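Local coordinates for protein glutathione S-transferase delta (Bombyx mori, PDB 3VK9) that probably catalyses the conjugation of glutathione to electrophilic compounds, as a homodimeric transferase of the delta class, at residues Arg92-Gln97 / Tyr148-Asn153. Numbering follows the deposited sequence.
Sequences RALVDQ and YVAGPN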
loop_
_atom_site.group_PDB
_atom_site.type_symbol
_atom_site.label_atom_id
_atom_site.label_comp_id
_atom_site.label_asym_id
_atom_site.label_seq_id
_atom_site.Cartn_x
_atom_site.Cartn_y
_atom_site.Cartn_z
ATOM N N ARG A 92 4.407 -15.059 -4.723
ATOM C CA ARG A 92 3.338 -14.119 -4.382
ATOM C C ARG A 92 3.870 -12.905 -3.615
ATOM O O ARG A 92 3.423 -11.778 -3.824
ATOM C CB ARG A 92 2.233 -14.798 -3.551
ATOM C CG ARG A 92 1.114 -13.841 -3.178
ATOM C CD ARG A 92 -0.187 -14.571 -2.887
ATOM N NE ARG A 92 -0.703 -15.305 -4.041
ATOM C CZ ARG A 92 -1.959 -15.740 -4.128
ATOM N NH1 ARG A 92 -2.812 -15.496 -3.144
ATOM N NH2 ARG A 92 -2.372 -16.393 -5.195
ATOM N N ALA A 93 4.802 -13.153 -2.706
ATOM C CA ALA A 93 5.406 -12.089 -1.912
ATOM C C ALA A 93 6.066 -11.039 -2.816
ATOM O O ALA A 93 6.024 -9.848 -2.532
ATOM C CB ALA A 93 6.420 -12.678 -0.944
ATOM N N LEU A 94 6.677 -11.477 -3.912
ATOM C CA LEU A 94 7.296 -10.515 -4.820
ATOM C C LEU A 94 6.247 -9.616 -5.486
ATOM O O LEU A 94 6.463 -8.408 -5.654
ATOM C CB LEU A 94 8.141 -11.229 -5.882
ATOM C CG LEU A 94 8.895 -10.296 -6.827
ATOM C CD1 LEU A 94 9.763 -9.344 -6.007
ATOM C CD2 LEU A 94 9.739 -11.103 -7.832
ATOM N N VAL A 95 5.126 -10.209 -5.889
ATOM C CA VAL A 95 4.033 -9.437 -6.465
ATOM C C VAL A 95 3.493 -8.453 -5.420
ATOM O O VAL A 95 3.386 -7.253 -5.664
ATOM C CB VAL A 95 2.865 -10.335 -6.961
ATOM C CG1 VAL A 95 1.712 -9.456 -7.460
ATOM C CG2 VAL A 95 3.316 -11.302 -8.037
ATOM N N ASP A 96 3.153 -8.960 -4.248
ATOM C CA ASP A 96 2.711 -8.085 -3.155
ATOM C C ASP A 96 3.718 -6.949 -2.877
ATOM O O ASP A 96 3.333 -5.783 -2.734
ATOM C CB ASP A 96 2.457 -8.896 -1.859
ATOM C CG ASP A 96 1.225 -9.791 -1.956
ATOM O OD1 ASP A 96 0.277 -9.449 -2.689
ATOM O OD2 ASP A 96 1.193 -10.834 -1.278
ATOM N N GLN A 97 5.004 -7.290 -2.777
ATOM C CA GLN A 97 6.020 -6.260 -2.561
ATOM C C GLN A 97 5.904 -5.156 -3.601
ATOM O O GLN A 97 5.909 -3.972 -3.258
ATOM C CB GLN A 97 7.452 -6.816 -2.593
ATOM C CG GLN A 97 8.468 -5.691 -2.614
ATOM C CD GLN A 97 9.882 -6.153 -2.408
ATOM O OE1 GLN A 97 10.139 -7.335 -2.197
ATOM N NE2 GLN A 97 10.816 -5.221 -2.475
ATOM N N TYR A 148 9.445 -8.832 -16.675
ATOM C CA TYR A 148 8.344 -8.240 -15.928
ATOM C C TYR A 148 8.823 -7.862 -14.539
ATOM O O TYR A 148 9.934 -8.197 -14.143
ATOM C CB TYR A 148 7.165 -9.219 -15.845
ATOM C CG TYR A 148 6.493 -9.496 -17.175
ATOM C CD1 TYR A 148 5.693 -8.530 -17.779
ATOM C CD2 TYR A 148 6.660 -10.715 -17.831
ATOM C CE1 TYR A 148 5.071 -8.766 -18.993
ATOM C CE2 TYR A 148 6.032 -10.971 -19.062
ATOM C CZ TYR A 148 5.240 -9.982 -19.636
ATOM O OH TYR A 148 4.603 -10.191 -20.848
ATOM N N VAL A 149 7.972 -7.177 -13.790
ATOM C CA VAL A 149 8.413 -6.513 -12.574
ATOM C C VAL A 149 8.422 -7.464 -11.370
ATOM O O VAL A 149 9.080 -7.203 -10.365
ATOM C CB VAL A 149 7.557 -5.243 -12.297
ATOM C CG1 VAL A 149 6.236 -5.612 -11.619
ATOM C CG2 VAL A 149 8.337 -4.228 -11.469
ATOM N N ALA A 150 7.698 -8.571 -11.473
ATOM C CA ALA A 150 7.616 -9.501 -10.346
ATOM C C ALA A 150 7.607 -10.947 -10.835
ATOM O O ALA A 150 6.652 -11.706 -10.624
ATOM C CB ALA A 150 6.396 -9.201 -9.491
ATOM N N GLY A 151 8.683 -11.321 -11.500
ATOM C CA GLY A 151 8.820 -12.688 -11.946
ATOM C C GLY A 151 8.775 -12.779 -13.453
ATOM O O GLY A 151 8.707 -11.759 -14.143
ATOM N N PRO A 152 8.810 -14.010 -13.967
ATOM C CA PRO A 152 8.872 -14.253 -15.409
ATOM C C PRO A 152 7.549 -14.006 -16.147
ATOM O O PRO A 152 7.573 -13.874 -17.359
ATOM C CB PRO A 152 9.276 -15.732 -15.491
ATOM C CG PRO A 152 8.786 -16.331 -14.208
ATOM C CD PRO A 152 8.976 -15.252 -13.182
ATOM N N ASN A 153 6.424 -13.944 -15.445
ATOM C CA ASN A 153 5.146 -13.736 -16.124
ATOM C C ASN A 153 4.545 -12.365 -15.836
ATOM O O ASN A 153 4.875 -11.728 -14.834
ATOM C CB ASN A 153 4.156 -14.817 -15.712
ATOM C CG ASN A 153 4.776 -16.196 -15.728
ATOM O OD1 ASN A 153 5.317 -16.618 -16.745
ATOM N ND2 ASN A 153 4.722 -16.897 -14.596
#
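V95 and A150 bring the two backbones together, their CA atoms 5.3 Å apart, where an early turn of helix 89-119 meets the loop leading into helix 156-167. Both belong to the all-helical domain of the glutathione transferase fold, and the contact ties the first long helix of that domain to the connection between helices 126-142 and 156-167. Segment 92-97 is regular helix, with D96 N bonded to R92 O and Q97 N to A93 O; segment 148-153 is an irregular turn.

The side chains that meet are all apolar and touch by van der Waals packing. The methyl of A150 sits against the helix between L94 and V95: its CB lies 3.8 Å from L94 CG and 3.8 Å from V95 CA, so it presses on the helix backbone as well as on side chains. The V95 rotamer sets CG2 beside its own backbone N, 4.0 Å from A150 CB. L94 points at the loop; with CG anti to the backbone N (chi1 -177°), its CD2 lies over the A150-G151 peptide, 3.7 Å from A150 CA and 3.8 Å from G151 N. Replacing L94 by an alanine would probably leave a gap beside A150 CB and over this peptide, where CG and CD2 now pack.

V149 also hydrogen-bonds, its N to D158 OD1 and its O to R98 NE, one turn beyond L94 on helix 89-119. On the far side of that helix, R92 and D96 pack on N76 and T72 of the second subunit. G151 has phi 113° and psi -176°, where a CB would jam against A150 O and clash with P152 CD.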